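Local coordinates for probable zinc protease PqqL (Escherichia coli, PDB 6OFT), which probably acts as a zinc-dependent periplasmic endopeptidase of the M16 family, the chain here being the first half of the whole protein, at residues T91-T96 with D168-G173; K149-Q154 with I247-N252; A162-L167 with K312-Y317; L259-P264 with Q428-E433. All blocks are in the same frame, centred on the assembly; numbering follows the deposited sequence.

In the fold
Contacts 2 and 3 join the two M16 domains of the chain; contacts 1 and 4 lie within one each. Contact 1 packs two loops beside the predicted zinc site of the N-terminal, insulinase-type domain. In contacts 2 and 3, helix 148-160 and the loop after it reach opposite outer strands, 242-248 and 303-314, of the second domain's five-stranded sheet, and contact 4 pairs two inner strands of that sheet. The centre of contact 3 is about 12 Å from that of contact 1. Along the chain contacts 1 and 2 interleave and both close before contact 4 opens, whereas contact 3 interleaves with all the others, tying remote stretches together, partly through the D94-K312 salt bridge and an R262-A162 hydrogen bond.

Contact 1: T91-T96 with D168-G173; sequences TSYDET and DREPIG
Beside the predicted zinc site of the M16 peptidase domain, the turn between strands 87-91 and 96-103 packs its Y93 and S92 against P171 of the loop that precedes helix 175-180. P171 carries most of the contact on its side. Its CD lies over one face of the Y93 ring, 4.1 Å from the centroid and 18° off the normal, a CH-pi contact displaced toward the ring's rim. The proline's CG meets S92 C at 3.8 Å, and its CB approaches T91 O at 3.7 Å. With CG anti to the carbonyl carbon (chi1 -66°), the tyrosine ring extends toward the other loop, where Y93 CE1 comes within 3.2 Å of R169 O. Beyond the ring, Y93 OH is hydrogen-bonded to R157 of helix 148-160. The turn carrying Y93 is braced from within: S92 OG accepts from E95 N at 3.2 Å, an ST motif. Facing it, E170 to G173 form a type I turn, closed by G173 N to E170 O at 3.0 Å. T91 OG1 is hydrogen-bonded to E57, the predicted proton acceptor, and the T91 side chain also touches H54. Both loops thus pack beside helix 52-59, which carries the predicted HxxEH zinc motif, the inverted zincin signature of the M16 fold.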
# COMPACT_ATOMS: atom_id res chain seq x y z
N THR A 91 1.71 -0.87 -12.26
CA THR A 91 0.27 -1.03 -12.33
C THR A 91 -0.16 -1.80 -11.09
O THR A 91 0.38 -2.86 -10.79
CB THR A 91 -0.17 -1.76 -13.61
OG1 THR A 91 0.41 -1.12 -14.73
CG2 THR A 91 -1.69 -1.77 -13.79
N SER A 92 -1.14 -1.25 -10.36
CA SER A 92 -1.66 -1.93 -9.18
C SER A 92 -3.16 -2.15 -9.42
O SER A 92 -3.65 -1.93 -10.53
CB SER A 92 -1.42 -1.09 -7.93
OG SER A 92 -2.18 0.11 -7.95
N TYR A 93 -3.87 -2.56 -8.38
CA TYR A 93 -5.32 -2.74 -8.46
C TYR A 93 -6.02 -1.40 -8.72
O TYR A 93 -6.98 -1.34 -9.47
CB TYR A 93 -5.83 -3.28 -7.11
CG TYR A 93 -5.36 -4.67 -6.77
CD1 TYR A 93 -5.98 -5.79 -7.32
CD2 TYR A 93 -4.32 -4.87 -5.86
CE1 TYR A 93 -5.56 -7.07 -6.99
CE2 TYR A 93 -3.88 -6.15 -5.54
CZ TYR A 93 -4.52 -7.25 -6.10
OH TYR A 93 -4.13 -8.52 -5.76
N ASP A 94 -5.51 -0.34 -8.10
CA ASP A 94 -6.10 1.00 -8.04
C ASP A 94 -5.60 2.04 -9.02
O ASP A 94 -6.28 3.03 -9.25
CB ASP A 94 -5.91 1.56 -6.62
CG ASP A 94 -6.24 0.60 -5.51
OD1 ASP A 94 -7.39 0.11 -5.46
OD2 ASP A 94 -5.35 0.33 -4.70
N GLU A 95 -4.37 1.87 -9.54
CA GLU A 95 -3.77 2.90 -10.39
C GLU A 95 -2.65 2.39 -11.27
O GLU A 95 -2.12 1.28 -11.08
CB GLU A 95 -3.20 4.04 -9.49
CG GLU A 95 -2.15 3.56 -8.50
CD GLU A 95 -1.56 4.54 -7.52
OE1 GLU A 95 -1.85 5.75 -7.60
OE2 GLU A 95 -0.78 4.08 -6.65
N THR A 96 -2.24 3.26 -12.21
CA THR A 96 -1.10 3.07 -13.09
C THR A 96 -0.30 4.34 -12.92
O THR A 96 -0.86 5.43 -13.05
CB THR A 96 -1.52 2.86 -14.55
OG1 THR A 96 -2.63 1.98 -14.61
CG2 THR A 96 -0.39 2.29 -15.37
N ASP A 168 -10.40 -11.25 -7.94
CA ASP A 168 -10.54 -11.58 -9.36
C ASP A 168 -9.71 -10.70 -10.32
O ASP A 168 -9.84 -10.86 -11.54
CB ASP A 168 -12.03 -11.49 -9.72
CG ASP A 168 -12.89 -12.46 -8.93
OD1 ASP A 168 -12.72 -13.68 -9.12
OD2 ASP A 168 -13.72 -12.00 -8.11
N ARG A 169 -8.91 -9.76 -9.78
CA ARG A 169 -8.19 -8.77 -10.59
C ARG A 169 -6.71 -8.56 -10.22
O ARG A 169 -6.27 -7.42 -10.14
CB ARG A 169 -8.95 -7.42 -10.57
CG ARG A 169 -10.32 -7.43 -11.27
CD ARG A 169 -10.19 -7.78 -12.75
NE ARG A 169 -11.47 -7.73 -13.47
CZ ARG A 169 -12.31 -8.75 -13.57
NH1 ARG A 169 -12.06 -9.89 -12.96
NH2 ARG A 169 -13.43 -8.62 -14.27
N GLU A 170 -5.93 -9.65 -10.11
CA GLU A 170 -4.48 -9.54 -9.86
C GLU A 170 -3.85 -8.78 -11.08
O GLU A 170 -4.18 -9.13 -12.23
CB GLU A 170 -3.83 -10.92 -9.70
CG GLU A 170 -2.58 -10.91 -8.84
CD GLU A 170 -1.60 -12.04 -9.09
OE1 GLU A 170 -2.03 -13.13 -9.55
OE2 GLU A 170 -0.39 -11.84 -8.83
N PRO A 171 -3.03 -7.72 -10.86
CA PRO A 171 -2.55 -6.90 -12.00
C PRO A 171 -1.88 -7.64 -13.17
O PRO A 171 -2.12 -7.23 -14.31
CB PRO A 171 -1.60 -5.90 -11.33
CG PRO A 171 -2.14 -5.76 -9.94
CD PRO A 171 -2.62 -7.13 -9.56
N ILE A 172 -1.11 -8.71 -12.95
CA ILE A 172 -0.47 -9.45 -14.05
C ILE A 172 -1.51 -10.04 -15.05
O ILE A 172 -1.19 -10.22 -16.23
CB ILE A 172 0.54 -10.54 -13.54
CG1 ILE A 172 1.42 -11.12 -14.68
CG2 ILE A 172 -0.17 -11.67 -12.76
CD1 ILE A 172 2.57 -10.18 -15.22
N GLY A 173 -2.72 -10.32 -14.57
CA GLY A 173 -3.80 -10.88 -15.37
C GLY A 173 -3.57 -12.33 -15.77
O GLY A 173 -2.96 -13.10 -15.02

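Contact 2: K149-Q154 with I247-N252; sequences KWRTSQ and INDKEN
R151, on helix 148-160 of the insulinase-type domain, reaches over to the second domain, to the turn that follows its edge strand 242-248. The R151 chain bends at chi3 (-60°), which brings the guanidinium edge to D249 side-on: R151 NE bonds D249 OD1 at 2.9 Å and R151 NH2 bonds D249 OD2 at 3.1 Å, the second nearly straight at 167°. The two planes are 36° apart, so the bidentate grip is twisted; OD2 is met on its syn lone pair, while NE lies out of the carboxylate plane on the syn side of OD1. R151 NH2 also bonds E251 OE1 at 3.1 Å; OE1 lies in the guanidinium plane, whereas NH2 sits above the glutamate's carboxylate plane. One residue on, T152 sends its two branches to different partners. T152 OG1 accepts from N252 ND2 at 3.0 Å, and also bonds A148 O within the helix. T152 CG2 packs on I247 CD1 at 3.9 Å, giving the polar cluster an apolar flank. Water 1 links the two halves, donating to D249 OD1 at 2.7 Å and weakly to T152 OG1. Within the turn, E251 N donates to D249 OD2 at 3.1 Å, an Asx turn that fixes the carboxylate for the arginine. R151 probably favours the deprotonated forms of D249 and E251 and offsets the mutual repulsion of two carboxylates in one type I turn.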
# COMPACT_ATOMS: atom_id res chain seq x y z
N LYS A 149 7.70 -15.60 -1.53
CA LYS A 149 6.80 -14.50 -1.13
C LYS A 149 5.50 -14.49 -1.98
O LYS A 149 4.41 -14.27 -1.43
CB LYS A 149 7.53 -13.15 -1.19
CG LYS A 149 6.76 -11.98 -0.57
CD LYS A 149 7.58 -10.69 -0.61
CE LYS A 149 6.74 -9.45 -0.88
NZ LYS A 149 5.93 -9.05 0.30
N TRP A 150 5.63 -14.74 -3.30
CA TRP A 150 4.51 -14.81 -4.23
C TRP A 150 3.64 -16.03 -3.94
O TRP A 150 2.42 -15.91 -3.91
CB TRP A 150 4.99 -14.84 -5.69
CG TRP A 150 3.87 -14.84 -6.69
CD1 TRP A 150 3.17 -13.75 -7.13
CD2 TRP A 150 3.30 -15.98 -7.35
NE1 TRP A 150 2.19 -14.15 -8.02
CE2 TRP A 150 2.26 -15.51 -8.18
CE3 TRP A 150 3.55 -17.36 -7.29
CZ2 TRP A 150 1.49 -16.37 -8.98
CZ3 TRP A 150 2.78 -18.21 -8.07
CH2 TRP A 150 1.77 -17.72 -8.90
N ARG A 151 4.27 -17.21 -3.74
CA ARG A 151 3.57 -18.46 -3.43
C ARG A 151 2.81 -18.35 -2.10
O ARG A 151 1.69 -18.86 -2.00
CB ARG A 151 4.54 -19.65 -3.41
CG ARG A 151 5.13 -19.99 -4.77
CD ARG A 151 5.85 -21.33 -4.75
NE ARG A 151 6.96 -21.36 -3.79
CZ ARG A 151 8.23 -21.10 -4.09
NH1 ARG A 151 8.58 -20.76 -5.32
NH2 ARG A 151 9.17 -21.18 -3.15
N THR A 152 3.42 -17.66 -1.09
CA THR A 152 2.82 -17.41 0.23
C THR A 152 1.59 -16.51 0.04
O THR A 152 0.52 -16.85 0.53
CB THR A 152 3.85 -16.86 1.23
OG1 THR A 152 4.99 -17.72 1.28
CG2 THR A 152 3.28 -16.69 2.63
N SER A 153 1.75 -15.37 -0.70
CA SER A 153 0.66 -14.44 -1.04
C SER A 153 -0.46 -15.15 -1.79
O SER A 153 -1.63 -14.91 -1.48
CB SER A 153 1.17 -13.26 -1.87
OG SER A 153 1.90 -12.36 -1.06
N GLN A 154 -0.12 -16.04 -2.76
CA GLN A 154 -1.12 -16.82 -3.50
C GLN A 154 -1.93 -17.74 -2.58
O GLN A 154 -3.15 -17.84 -2.74
CB GLN A 154 -0.48 -17.65 -4.62
CG GLN A 154 -0.01 -16.85 -5.83
CD GLN A 154 -1.07 -16.02 -6.50
OE1 GLN A 154 -0.99 -14.79 -6.52
NE2 GLN A 154 -2.08 -16.66 -7.06
N ILE A 247 0.47 -22.84 5.61
CA ILE A 247 1.27 -22.56 4.42
C ILE A 247 2.55 -23.36 4.55
O ILE A 247 3.36 -23.08 5.43
CB ILE A 247 1.53 -21.04 4.16
CG1 ILE A 247 0.20 -20.26 4.06
CG2 ILE A 247 2.40 -20.85 2.89
CD1 ILE A 247 0.31 -18.80 4.02
N ASN A 248 2.70 -24.37 3.69
CA ASN A 248 3.89 -25.21 3.69
C ASN A 248 4.76 -24.84 2.48
O ASN A 248 4.38 -25.10 1.33
CB ASN A 248 3.50 -26.70 3.69
CG ASN A 248 4.61 -27.66 4.06
OD1 ASN A 248 5.80 -27.43 3.78
ND2 ASN A 248 4.25 -28.77 4.68
N ASP A 249 5.91 -24.19 2.74
CA ASP A 249 6.87 -23.79 1.71
C ASP A 249 8.28 -23.91 2.27
O ASP A 249 8.65 -23.18 3.19
CB ASP A 249 6.59 -22.36 1.20
CG ASP A 249 7.21 -21.98 -0.15
OD1 ASP A 249 6.57 -21.23 -0.90
OD2 ASP A 249 8.36 -22.42 -0.42
N LYS A 250 9.06 -24.84 1.70
CA LYS A 250 10.44 -25.14 2.12
C LYS A 250 11.39 -23.96 1.97
O LYS A 250 12.38 -23.90 2.70
CB LYS A 250 10.98 -26.39 1.39
CG LYS A 250 10.07 -27.62 1.53
CD LYS A 250 10.84 -28.88 1.93
CE LYS A 250 9.97 -30.11 1.89
NZ LYS A 250 8.89 -30.08 2.92
N GLU A 251 11.05 -23.00 1.09
CA GLU A 251 11.82 -21.79 0.80
C GLU A 251 11.53 -20.62 1.75
O GLU A 251 12.31 -19.66 1.77
CB GLU A 251 11.66 -21.36 -0.68
CG GLU A 251 12.33 -22.33 -1.64
CD GLU A 251 12.63 -21.84 -3.05
OE1 GLU A 251 12.18 -20.73 -3.42
OE2 GLU A 251 13.33 -22.58 -3.78
N ASN A 252 10.44 -20.69 2.54
CA ASN A 252 10.10 -19.67 3.54
C ASN A 252 11.08 -19.81 4.71
O ASN A 252 11.45 -20.94 5.06
CB ASN A 252 8.64 -19.78 3.99
CG ASN A 252 7.64 -19.25 2.99
OD1 ASN A 252 7.98 -18.48 2.07
ND2 ASN A 252 6.38 -19.61 3.15
O HOH W 1 4.07 -20.63 -0.12

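Contact 3: A162-L167 with K312-Y317; sequences ANTRNL and KIAPDY
N166 and T164 both close on the A314 methyl, from directions nearly at right angles, and both owe their reach to their rotamers. N166 CG stands anti to its own carbonyl carbon (chi1 -59°), and chi2 of 67° turns the amide so that N166 OD1 lies 3.6 Å from A314 CB and 3.9 Å from P315 CD. The amide carbon N166 CG comes to 3.7 Å from I313 O. These are packing contacts, with no hydrogen bond made across the two segments. T164 has its hydroxyl between the backbone N and the carbonyl carbon (chi1 66°), which leaves T164 CG2 anti to that carbon and directed at A314 CB, 4.0 Å away. The turned-in T164 OG1 serves its own loop: it accepts from L167 N at 3.1 Å as an ST motif and is hydrogen-bonded to L161 O. On the sheet side, A314 presents its methyl from a classic beta bulge, in which I313 and A314 both face Y317; I313 N donates to Y317 O at 2.9 Å, while the bond from A314 N is weak. A type I turn from A314 to Y317 carries the chain on from there. Around the patch, K312 NZ bridges to D94, A162 O accepts from R262 and Y93 packs on N166. The chemistry implies that this part of the domain interface is joined by shape, methyl on methyl and amide on methyl, while the directional bonds stay within each segment or go to other neighbours.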
# COMPACT_ATOMS: atom_id res chain seq x y z
N ALA A 162 -11.25 -12.59 0.37
CA ALA A 162 -12.62 -13.09 0.18
C ALA A 162 -13.60 -11.91 -0.01
O ALA A 162 -13.48 -10.90 0.70
CB ALA A 162 -13.04 -13.92 1.38
N ASN A 163 -14.49 -12.00 -1.00
CA ASN A 163 -15.53 -11.01 -1.31
C ASN A 163 -15.00 -9.62 -1.75
O ASN A 163 -15.70 -8.63 -1.60
CB ASN A 163 -16.51 -10.86 -0.14
CG ASN A 163 -17.19 -12.14 0.27
OD1 ASN A 163 -17.40 -13.05 -0.53
ND2 ASN A 163 -17.55 -12.24 1.53
N THR A 164 -13.78 -9.57 -2.32
CA THR A 164 -13.23 -8.32 -2.85
C THR A 164 -13.20 -8.43 -4.38
O THR A 164 -13.07 -9.54 -4.89
CB THR A 164 -11.81 -8.04 -2.33
OG1 THR A 164 -10.93 -9.03 -2.84
CG2 THR A 164 -11.70 -8.00 -0.82
N ARG A 165 -13.23 -7.30 -5.10
CA ARG A 165 -13.05 -7.32 -6.56
C ARG A 165 -11.55 -7.67 -6.86
O ARG A 165 -11.25 -8.30 -7.87
CB ARG A 165 -13.47 -5.96 -7.16
CG ARG A 165 -13.10 -5.73 -8.62
CD ARG A 165 -13.88 -6.56 -9.62
NE ARG A 165 -13.74 -5.97 -10.94
CZ ARG A 165 -14.53 -6.23 -11.98
NH1 ARG A 165 -15.53 -7.10 -11.86
NH2 ARG A 165 -14.34 -5.60 -13.13
N ASN A 166 -10.64 -7.28 -5.92
CA ASN A 166 -9.20 -7.54 -5.92
C ASN A 166 -8.88 -9.02 -6.10
O ASN A 166 -7.87 -9.35 -6.74
CB ASN A 166 -8.57 -7.03 -4.60
CG ASN A 166 -8.79 -5.56 -4.37
OD1 ASN A 166 -9.92 -5.12 -4.16
ND2 ASN A 166 -7.73 -4.76 -4.43
N LEU A 167 -9.73 -9.91 -5.53
CA LEU A 167 -9.54 -11.36 -5.64
C LEU A 167 -9.51 -11.80 -7.13
O LEU A 167 -8.66 -12.58 -7.52
CB LEU A 167 -10.65 -12.10 -4.85
CG LEU A 167 -10.67 -13.66 -4.91
CD1 LEU A 167 -9.50 -14.28 -4.11
CD2 LEU A 167 -12.00 -14.21 -4.39
N LYS A 312 -3.82 -2.86 3.98
CA LYS A 312 -4.91 -2.55 3.06
C LYS A 312 -5.15 -3.81 2.21
O LYS A 312 -4.19 -4.40 1.71
CB LYS A 312 -4.53 -1.36 2.15
CG LYS A 312 -5.55 -1.03 1.07
CD LYS A 312 -5.01 0.02 0.11
CE LYS A 312 -5.78 0.08 -1.18
NZ LYS A 312 -5.31 1.19 -2.04
N ILE A 313 -6.43 -4.25 2.08
CA ILE A 313 -6.74 -5.45 1.29
C ILE A 313 -7.62 -5.12 0.08
O ILE A 313 -7.68 -5.90 -0.87
CB ILE A 313 -7.31 -6.62 2.15
CG1 ILE A 313 -8.71 -6.30 2.74
CG2 ILE A 313 -6.30 -7.05 3.26
CD1 ILE A 313 -9.46 -7.50 3.36
N ALA A 314 -8.31 -3.97 0.12
CA ALA A 314 -9.20 -3.47 -0.93
C ALA A 314 -9.34 -1.94 -0.72
O ALA A 314 -8.92 -1.47 0.35
CB ALA A 314 -10.56 -4.16 -0.80
N PRO A 315 -9.91 -1.12 -1.66
CA PRO A 315 -10.02 0.34 -1.39
C PRO A 315 -10.79 0.71 -0.11
O PRO A 315 -10.51 1.74 0.48
CB PRO A 315 -10.74 0.88 -2.65
CG PRO A 315 -10.46 -0.14 -3.72
CD PRO A 315 -10.45 -1.46 -3.00
N ASP A 316 -11.75 -0.14 0.33
CA ASP A 316 -12.59 0.11 1.51
C ASP A 316 -12.30 -0.79 2.71
O ASP A 316 -13.07 -0.78 3.67
CB ASP A 316 -14.06 -0.09 1.10
CG ASP A 316 -14.42 -1.51 0.65
OD1 ASP A 316 -13.49 -2.31 0.38
OD2 ASP A 316 -15.63 -1.82 0.57
N TYR A 317 -11.25 -1.64 2.63
CA TYR A 317 -11.02 -2.69 3.61
C TYR A 317 -9.59 -2.95 4.00
O TYR A 317 -8.67 -2.77 3.21
CB TYR A 317 -11.64 -4.00 3.08
CG TYR A 317 -12.80 -4.53 3.90
CD1 TYR A 317 -14.04 -3.88 3.89
CD2 TYR A 317 -12.69 -5.72 4.62
CE1 TYR A 317 -15.13 -4.40 4.58
CE2 TYR A 317 -13.78 -6.24 5.33
CZ TYR A 317 -14.99 -5.57 5.31
OH TYR A 317 -16.07 -6.08 6.01

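Contact 4: L259-P264 with Q428-E433; sequences LYYRLP and QDAFWE. With GOL (glycerol), chain C.
Antiparallel pairing of strands 256-264 and 430-436 makes this a buried contact inside the five-stranded sheet of the second domain, and L259 to R262 run against W432 to D429. Y260 and F431 form the hydrogen-bonded pair, Y260 N to F431 O at 2.9 Å and F431 N to Y260 O at 3.0 Å; R262 N also donates to D429 O. On the sheet face of Y260 and F431, the two rings are nearly parallel (7°) but offset within their planes, with little overlap, and Y260 CB sits over the F431 ring, 3.6 Å from its centroid. F431 takes chi1 69°, tucking its ring over the backbone toward Y260. The other sheet face carries L259, Y261, A430 and W432. There L259 CD1 lies over the five-membered ring of W432, 3.9 Å from its centroid, in a CH-pi contact. A glycerol, probably from the crystallisation liquor, accepts from W432 NE1 on that side; its approach to Y261 OH is implausibly short and its details doubtful. At the pair's far end R262 grips D429 side-on: R262 NE to D429 OD2 at 2.8 Å, nearly straight at 170°, and R262 NH2 to D429 OD1 at 2.9 Å. D429 also pairs with R243, and R262 NH1 bonds A162 O. The result is an antiparallel strand pair inside the mixed sheet of an M16 alpha/beta domain, with helix 148-160 against its Y260-F431 face.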
# COMPACT_ATOMS: atom_id res chain seq x y z
N LEU A 259 -3.12 -14.71 13.71
CA LEU A 259 -4.59 -14.54 13.67
C LEU A 259 -4.87 -13.27 12.85
O LEU A 259 -4.31 -12.26 13.20
CB LEU A 259 -5.17 -14.42 15.07
CG LEU A 259 -6.65 -14.06 15.14
CD1 LEU A 259 -7.50 -15.07 14.40
CD2 LEU A 259 -7.13 -13.95 16.57
N TYR A 260 -5.65 -13.37 11.79
CA TYR A 260 -6.01 -12.26 10.92
C TYR A 260 -7.48 -11.92 11.09
O TYR A 260 -8.32 -12.81 11.07
CB TYR A 260 -5.81 -12.65 9.45
CG TYR A 260 -4.37 -12.68 8.96
CD1 TYR A 260 -3.53 -13.75 9.26
CD2 TYR A 260 -3.89 -11.69 8.10
CE1 TYR A 260 -2.23 -13.80 8.77
CE2 TYR A 260 -2.58 -11.73 7.61
CZ TYR A 260 -1.74 -12.77 7.98
OH TYR A 260 -0.45 -12.81 7.51
N TYR A 261 -7.76 -10.65 11.25
CA TYR A 261 -9.13 -10.12 11.30
C TYR A 261 -9.32 -9.26 10.04
O TYR A 261 -8.35 -8.67 9.63
CB TYR A 261 -9.37 -9.29 12.56
CG TYR A 261 -9.50 -10.06 13.85
CD1 TYR A 261 -10.66 -10.73 14.18
CD2 TYR A 261 -8.46 -10.11 14.75
CE1 TYR A 261 -10.79 -11.43 15.36
CE2 TYR A 261 -8.57 -10.80 15.94
CZ TYR A 261 -9.74 -11.47 16.24
OH TYR A 261 -9.89 -12.16 17.40
N ARG A 262 -10.48 -9.21 9.45
CA ARG A 262 -10.74 -8.38 8.27
C ARG A 262 -11.83 -7.39 8.68
O ARG A 262 -12.81 -7.78 9.30
CB ARG A 262 -11.16 -9.19 7.04
CG ARG A 262 -10.18 -10.29 6.60
CD ARG A 262 -10.47 -10.80 5.19
NE ARG A 262 -11.90 -10.97 4.94
CZ ARG A 262 -12.51 -10.69 3.79
NH1 ARG A 262 -11.81 -10.27 2.74
NH2 ARG A 262 -13.82 -10.85 3.68
N LEU A 263 -11.64 -6.12 8.35
CA LEU A 263 -12.60 -5.08 8.77
C LEU A 263 -12.58 -3.87 7.84
O LEU A 263 -11.56 -3.64 7.19
CB LEU A 263 -12.28 -4.64 10.23
CG LEU A 263 -10.91 -3.98 10.51
CD1 LEU A 263 -11.00 -3.03 11.67
CD2 LEU A 263 -9.82 -5.03 10.80
N PRO A 264 -13.65 -3.03 7.83
CA PRO A 264 -13.62 -1.82 6.98
C PRO A 264 -12.45 -0.91 7.28
O PRO A 264 -11.96 -0.85 8.42
CB PRO A 264 -14.95 -1.13 7.30
CG PRO A 264 -15.85 -2.23 7.75
CD PRO A 264 -14.95 -3.15 8.53
N GLN A 428 -16.35 -11.87 13.42
CA GLN A 428 -16.49 -13.21 12.82
C GLN A 428 -15.65 -13.39 11.53
O GLN A 428 -15.47 -14.52 11.08
CB GLN A 428 -17.97 -13.48 12.49
CG GLN A 428 -18.94 -13.28 13.64
CD GLN A 428 -20.35 -13.39 13.12
OE1 GLN A 428 -20.92 -14.47 13.05
NE2 GLN A 428 -20.94 -12.26 12.75
N ASP A 429 -15.17 -12.29 10.94
CA ASP A 429 -14.38 -12.35 9.73
C ASP A 429 -12.91 -12.48 10.10
O ASP A 429 -12.17 -11.51 10.16
CB ASP A 429 -14.72 -11.18 8.77
CG ASP A 429 -14.21 -11.34 7.36
OD1 ASP A 429 -14.75 -10.67 6.45
OD2 ASP A 429 -13.24 -12.13 7.16
N ALA A 430 -12.55 -13.73 10.34
CA ALA A 430 -11.20 -14.06 10.82
C ALA A 430 -10.63 -15.36 10.28
O ALA A 430 -11.41 -16.18 9.84
CB ALA A 430 -11.18 -14.07 12.32
N PHE A 431 -9.31 -15.50 10.34
CA PHE A 431 -8.65 -16.75 9.97
C PHE A 431 -7.34 -16.95 10.71
O PHE A 431 -6.58 -16.00 10.92
CB PHE A 431 -8.49 -16.91 8.44
CG PHE A 431 -7.52 -15.98 7.74
CD1 PHE A 431 -7.96 -14.80 7.15
CD2 PHE A 431 -6.18 -16.34 7.59
CE1 PHE A 431 -7.08 -13.97 6.45
CE2 PHE A 431 -5.29 -15.50 6.91
CZ PHE A 431 -5.75 -14.33 6.33
N TRP A 432 -7.11 -18.19 11.11
CA TRP A 432 -5.86 -18.65 11.76
C TRP A 432 -4.90 -19.11 10.67
O TRP A 432 -5.34 -19.75 9.75
CB TRP A 432 -6.12 -19.80 12.73
CG TRP A 432 -6.70 -19.33 14.02
CD1 TRP A 432 -8.01 -19.34 14.36
CD2 TRP A 432 -6.00 -18.77 15.13
NE1 TRP A 432 -8.16 -18.82 15.60
CE2 TRP A 432 -6.96 -18.45 16.10
CE3 TRP A 432 -4.66 -18.50 15.40
CZ2 TRP A 432 -6.62 -17.89 17.33
CZ3 TRP A 432 -4.33 -17.95 16.61
CH2 TRP A 432 -5.30 -17.63 17.55
N GLU A 433 -3.64 -18.79 10.79
CA GLU A 433 -2.67 -19.20 9.80
C GLU A 433 -1.35 -19.63 10.42
O GLU A 433 -0.79 -18.92 11.25
CB GLU A 433 -2.46 -18.07 8.79
CG GLU A 433 -1.55 -18.43 7.63
CD GLU A 433 -1.04 -17.18 6.96
OE1 GLU A 433 -1.73 -16.67 6.05
OE2 GLU A 433 0.03 -16.68 7.37
C1 GOL C . -10.55 -16.78 16.85
O1 GOL C . -10.48 -18.04 17.40
C2 GOL C . -11.74 -16.05 17.43
O2 GOL C . -11.49 -15.90 18.82
C3 GOL C . -11.92 -14.77 16.65
O3 GOL C . -11.73 -13.67 17.46
O HOH W 2 -15.36 -8.22 7.44